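Local coordinates for protein 30kLP (Treponema pallidum, PDB 3K8G) that alters membrane permeability at acidic pH and might take part in ligand transport as a lipoprotein associated with the outer membrane, at residues A[160-173]-A[183-195]. Numbering follows the deposited sequence.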
loop_
_atom_site.group_PDB
_atom_site.type_symbol
_atom_site.label_atom_id
_atom_site.label_comp_id
_atom_site.label_asym_id
_atom_site.label_seq_id
_atom_site.Cartn_x
_atom_site.Cartn_y
_atom_site.Cartn_z
ATOM N N GLN A 160 14.426 -3.594 -0.576
ATOM C CA GLN A 160 13.660 -2.680 0.286
ATOM C C GLN A 160 12.811 -1.696 -0.542
ATOM O O GLN A 160 12.363 -0.665 -0.051
ATOM C CB GLN A 160 14.612 -1.933 1.217
ATOM C CG GLN A 160 15.568 -2.933 1.939
ATOM C CD GLN A 160 16.294 -2.322 3.108
ATOM O OE1 GLN A 160 16.563 -1.120 3.120
ATOM N NE2 GLN A 160 16.619 -3.150 4.100
ATOM N N THR A 161 12.589 -2.050 -1.802
ATOM C CA THR A 161 11.777 -1.243 -2.723
ATOM C C THR A 161 10.295 -1.325 -2.337
ATOM O O THR A 161 9.750 -2.410 -2.181
ATOM C CB THR A 161 11.994 -1.702 -4.168
ATOM O OG1 THR A 161 13.373 -1.511 -4.509
ATOM C CG2 THR A 161 11.164 -0.884 -5.155
ATOM N N VAL A 162 9.678 -0.157 -2.218
ATOM C CA VAL A 162 8.240 0.030 -2.029
ATOM C C VAL A 162 7.604 0.028 -3.436
ATOM O O VAL A 162 8.124 0.672 -4.346
ATOM C CB VAL A 162 7.961 1.379 -1.326
ATOM C CG1 VAL A 162 6.420 1.693 -1.226
ATOM C CG2 VAL A 162 8.599 1.406 0.062
ATOM N N ALA A 163 6.518 -0.731 -3.617
ATOM C CA ALA A 163 5.869 -0.832 -4.950
ATOM C C ALA A 163 4.418 -0.350 -4.890
ATOM O O ALA A 163 3.687 -0.704 -3.964
ATOM C CB ALA A 163 5.947 -2.310 -5.470
ATOM N N LEU A 164 3.979 0.442 -5.879
ATOM C CA LEU A 164 2.578 0.793 -5.942
ATOM C C LEU A 164 2.082 0.509 -7.344
ATOM O O LEU A 164 2.818 0.711 -8.315
ATOM C CB LEU A 164 2.326 2.271 -5.610
ATOM C CG LEU A 164 2.260 2.615 -4.102
ATOM C CD1 LEU A 164 3.639 2.952 -3.614
ATOM C CD2 LEU A 164 1.311 3.790 -3.891
ATOM N N TYR A 165 0.858 0.008 -7.432
ATOM C CA TYR A 165 0.214 -0.099 -8.726
ATOM C C TYR A 165 -1.096 0.675 -8.672
ATOM O O TYR A 165 -1.967 0.378 -7.832
ATOM C CB TYR A 165 -0.051 -1.565 -9.059
ATOM C CG TYR A 165 -0.749 -1.717 -10.414
ATOM C CD1 TYR A 165 -0.160 -1.194 -11.553
ATOM C CD2 TYR A 165 -1.976 -2.404 -10.549
ATOM C CE1 TYR A 165 -0.757 -1.321 -12.799
ATOM C CE2 TYR A 165 -2.561 -2.548 -11.824
ATOM C CZ TYR A 165 -1.923 -1.992 -12.935
ATOM O OH TYR A 165 -2.445 -2.072 -14.223
ATOM N N ILE A 166 -1.265 1.642 -9.571
ATOM C CA ILE A 166 -2.359 2.629 -9.387
ATOM C C ILE A 166 -3.155 2.636 -10.679
ATOM O O ILE A 166 -2.593 2.973 -11.725
ATOM C CB ILE A 166 -1.757 4.023 -9.094
ATOM C CG1 ILE A 166 -0.889 3.960 -7.822
ATOM C CG2 ILE A 166 -2.876 5.155 -9.046
ATOM C CD1 ILE A 166 0.484 4.666 -7.988
ATOM N N LYS A 167 -4.429 2.228 -10.619
ATOM C CA LYS A 167 -5.237 2.130 -11.828
ATOM C C LYS A 167 -5.444 3.508 -12.453
ATOM O O LYS A 167 -5.373 3.636 -13.666
ATOM C CB LYS A 167 -6.581 1.409 -11.553
ATOM C CG LYS A 167 -6.362 -0.012 -10.970
ATOM C CD LYS A 167 -7.550 -0.970 -11.127
ATOM C CE LYS A 167 -7.134 -2.426 -10.724
ATOM N NZ LYS A 167 -8.219 -3.250 -10.036
ATOM N N ASN A 168 -5.693 4.534 -11.634
ATOM C CA ASN A 168 -5.942 5.891 -12.167
ATOM C C ASN A 168 -4.657 6.716 -12.053
ATOM O O ASN A 168 -4.476 7.546 -11.135
ATOM C CB ASN A 168 -7.125 6.584 -11.456
ATOM C CG ASN A 168 -7.543 7.880 -12.154
ATOM O OD1 ASN A 168 -6.773 8.451 -12.941
ATOM N ND2 ASN A 168 -8.748 8.356 -11.860
ATOM N N GLY A 169 -3.735 6.439 -12.959
ATOM C CA GLY A 169 -2.392 6.997 -12.870
ATOM C C GLY A 169 -2.396 8.488 -13.148
ATOM O O GLY A 169 -1.571 9.223 -12.579
ATOM N N GLY A 170 -3.331 8.930 -14.007
ATOM C CA GLY A 170 -3.536 10.363 -14.279
ATOM C C GLY A 170 -3.686 11.159 -12.994
ATOM O O GLY A 170 -2.894 12.080 -12.710
ATOM N N HIS A 171 -4.680 10.775 -12.196
ATOM C CA HIS A 171 -4.984 11.424 -10.913
ATOM C C HIS A 171 -3.808 11.413 -9.919
ATOM O O HIS A 171 -3.541 12.410 -9.244
ATOM C CB HIS A 171 -6.222 10.750 -10.308
ATOM C CG HIS A 171 -6.846 11.504 -9.173
ATOM N ND1 HIS A 171 -6.636 11.169 -7.852
ATOM C CD2 HIS A 171 -7.701 12.555 -9.164
ATOM C CE1 HIS A 171 -7.314 11.996 -7.076
ATOM N NE2 HIS A 171 -7.972 12.845 -7.847
ATOM N N PHE A 172 -3.076 10.306 -9.849
ATOM C CA PHE A 172 -1.981 10.163 -8.872
ATOM C C PHE A 172 -0.730 10.985 -9.232
ATOM O O PHE A 172 -0.042 11.513 -8.338
ATOM C CB PHE A 172 -1.608 8.685 -8.721
ATOM C CG PHE A 172 -0.861 8.360 -7.452
ATOM C CD1 PHE A 172 -1.547 8.081 -6.280
ATOM C CD2 PHE A 172 0.521 8.321 -7.433
ATOM C CE1 PHE A 172 -0.863 7.774 -5.101
ATOM C CE2 PHE A 172 1.212 8.005 -6.265
ATOM C CZ PHE A 172 0.517 7.728 -5.106
ATOM N N ILE A 173 -0.435 11.075 -10.534
ATOM C CA ILE A 173 0.756 11.788 -11.030
ATOM C C ILE A 173 0.786 13.271 -10.646
ATOM O O ILE A 173 1.852 13.825 -10.345
ATOM C CB ILE A 173 0.946 11.630 -12.564
ATOM C CG1 ILE A 173 2.360 12.054 -12.978
ATOM C CG2 ILE A 173 -0.052 12.469 -13.350
ATOM C CD1 ILE A 173 3.448 11.094 -12.587
ATOM N N ASN A 183 -7.099 15.950 -13.549
ATOM C CA ASN A 183 -7.828 14.811 -14.143
ATOM C C ASN A 183 -7.331 14.472 -15.557
ATOM O O ASN A 183 -8.089 14.569 -16.534
ATOM C CB ASN A 183 -9.349 15.046 -14.150
ATOM C CG ASN A 183 -9.949 15.103 -12.755
ATOM O OD1 ASN A 183 -9.694 14.235 -11.917
ATOM N ND2 ASN A 183 -10.763 16.126 -12.505
ATOM N N LEU A 184 -6.056 14.087 -15.655
ATOM C CA LEU A 184 -5.443 13.765 -16.946
ATOM C C LEU A 184 -6.004 12.467 -17.539
ATOM O O LEU A 184 -6.375 11.561 -16.787
ATOM C CB LEU A 184 -3.923 13.663 -16.829
ATOM C CG LEU A 184 -3.001 14.882 -16.707
ATOM C CD1 LEU A 184 -3.515 16.134 -17.441
ATOM C CD2 LEU A 184 -2.732 15.160 -15.251
ATOM N N PRO A 185 -6.048 12.374 -18.886
ATOM C CA PRO A 185 -6.620 11.247 -19.628
ATOM C C PRO A 185 -5.683 10.038 -19.753
ATOM O O PRO A 185 -5.680 9.361 -20.801
ATOM C CB PRO A 185 -6.895 11.857 -21.015
ATOM C CG PRO A 185 -5.880 12.901 -21.181
ATOM C CD PRO A 185 -5.542 13.423 -19.799
ATOM N N LEU A 186 -4.935 9.754 -18.682
ATOM C CA LEU A 186 -3.868 8.760 -18.718
ATOM C C LEU A 186 -4.278 7.476 -17.975
ATOM O O LEU A 186 -5.277 7.440 -17.262
ATOM C CB LEU A 186 -2.579 9.347 -18.130
ATOM C CG LEU A 186 -2.053 10.690 -18.641
ATOM C CD1 LEU A 186 -1.335 11.466 -17.532
ATOM C CD2 LEU A 186 -1.116 10.510 -19.834
ATOM N N GLY A 187 -3.486 6.425 -18.144
ATOM C CA GLY A 187 -3.875 5.126 -17.678
ATOM C C GLY A 187 -3.193 4.774 -16.365
ATOM O O GLY A 187 -2.918 5.639 -15.521
ATOM N N ALA A 188 -2.895 3.494 -16.244
ATOM C CA ALA A 188 -2.327 2.920 -15.045
ATOM C C ALA A 188 -0.893 3.390 -14.828
ATOM O O ALA A 188 -0.166 3.670 -15.800
ATOM C CB ALA A 188 -2.397 1.411 -15.157
ATOM N N MET A 189 -0.497 3.503 -13.559
ATOM C CA MET A 189 0.841 3.891 -13.217
ATOM C C MET A 189 1.464 2.785 -12.374
ATOM O O MET A 189 0.830 2.300 -11.435
ATOM C CB MET A 189 0.865 5.209 -12.413
ATOM C CG MET A 189 2.262 5.552 -11.800
ATOM S SD MET A 189 2.310 6.984 -10.645
ATOM C CE MET A 189 1.812 8.259 -11.753
ATOM N N GLU A 190 2.709 2.421 -12.688
ATOM C CA GLU A 190 3.519 1.572 -11.782
ATOM C C GLU A 190 4.535 2.520 -11.132
ATOM O O GLU A 190 5.129 3.338 -11.826
ATOM C CB GLU A 190 4.329 0.573 -12.606
ATOM C CG GLU A 190 3.545 -0.495 -13.309
ATOM C CD GLU A 190 4.484 -1.393 -14.127
ATOM O OE1 GLU A 190 5.434 -1.934 -13.563
ATOM O OE2 GLU A 190 4.243 -1.566 -15.330
ATOM N N LEU A 191 4.777 2.375 -9.837
ATOM C CA LEU A 191 5.686 3.269 -9.128
ATOM C C LEU A 191 6.527 2.476 -8.164
ATOM O O LEU A 191 5.975 1.740 -7.328
ATOM C CB LEU A 191 4.866 4.326 -8.354
ATOM C CG LEU A 191 5.577 5.293 -7.420
ATOM C CD1 LEU A 191 6.545 6.178 -8.240
ATOM C CD2 LEU A 191 4.542 6.127 -6.664
ATOM N N TYR A 192 7.855 2.653 -8.237
ATOM C CA TYR A 192 8.813 1.875 -7.405
ATOM C C TYR A 192 9.758 2.864 -6.736
ATOM O O TYR A 192 10.364 3.687 -7.444
ATOM C CB TYR A 192 9.590 0.858 -8.277
ATOM C CG TYR A 192 8.617 -0.014 -9.046
ATOM C CD1 TYR A 192 7.962 -1.078 -8.407
ATOM C CD2 TYR A 192 8.318 0.246 -10.388
ATOM C CE1 TYR A 192 7.014 -1.877 -9.114
ATOM C CE2 TYR A 192 7.364 -0.556 -11.092
ATOM C CZ TYR A 192 6.732 -1.599 -10.423
ATOM O OH TYR A 192 5.788 -2.389 -11.097
ATOM N N LEU A 193 9.820 2.824 -5.398
ATOM C CA LEU A 193 10.551 3.832 -4.605
ATOM C C LEU A 193 11.554 3.179 -3.682
ATOM O O LEU A 193 11.324 2.067 -3.189
ATOM C CB LEU A 193 9.589 4.709 -3.778
ATOM C CG LEU A 193 8.302 5.214 -4.468
ATOM C CD1 LEU A 193 7.071 4.377 -4.107
ATOM C CD2 LEU A 193 8.011 6.712 -4.185
ATOM N N THR A 194 12.657 3.881 -3.402
ATOM C CA THR A 194 13.629 3.336 -2.455
ATOM C C THR A 194 14.203 4.499 -1.619
ATOM O O THR A 194 14.422 5.601 -2.131
ATOM C CB THR A 194 14.724 2.510 -3.205
ATOM O OG1 THR A 194 15.426 1.672 -2.278
ATOM C CG2 THR A 194 15.701 3.405 -3.920
ATOM N N ALA A 195 14.342 4.265 -0.328
ATOM C CA ALA A 195 14.654 5.342 0.606
ATOM C C ALA A 195 16.102 5.765 0.420
ATOM O O ALA A 195 16.982 4.909 0.248
ATOM C CB ALA A 195 14.420 4.895 2.021
HETATM O O HOH W 1 13.419 1.615 0.770
HETATM O O HOH W 2 3.190 -1.547 -10.016
HETATM O O HOH W 3 -7.276 10.870 -14.457
#
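Met189 leaves its strand with CG anti to the backbone N (chi1 170°) and chi2 extended, which carries SD to Phe172 and Ile166; the bend at chi3 (-62°) then turns CE against Ile173. Phe172, itself with CG anti to N (chi1 -160°), reaches back from helix 169-173 to meet it. The two side chains cross at about a right angle, Met189 SD 3.9 Å from Phe172 CD2, an oblique Met-aromatic contact. Ile166 CD1 lies over one face of that ring, offset toward its rim, while Leu191 CD2 touches Phe172 CE2 at 3.8 Å. Met189 CE and Ile173 CD1, only 3.4 Å apart, are tightly packed.

Beneath these side chains, strands 162-166 and 189-195 run antiparallel, joined by six backbone hydrogen bonds at the pairs Val162-Leu193, Leu164-Leu191 and Ile166-Met189. On the other face, Ala163 CB touches Tyr192 CD1 at 3.8 Å, and Tyr192 OH donates to Glu190 OE1 over 2.5 Å. A water bonds both that hydroxyl and Leu164 O. Helix 147-153 lies on this side through Phe149, and Arg148 makes a cation-pi contact with Tyr192. At the turn, Asn168 OD1 caps the helix by accepting from His171 N at 3.2 Å.

Apolar and sulfur contacts thus seat the start of the probably amphipathic helix 169-176 on one face of the half-barrel wall; the other mixes packing against Phe149 with the Tyr192-Glu190 bond and a hydrated tyrosine hydroxyl.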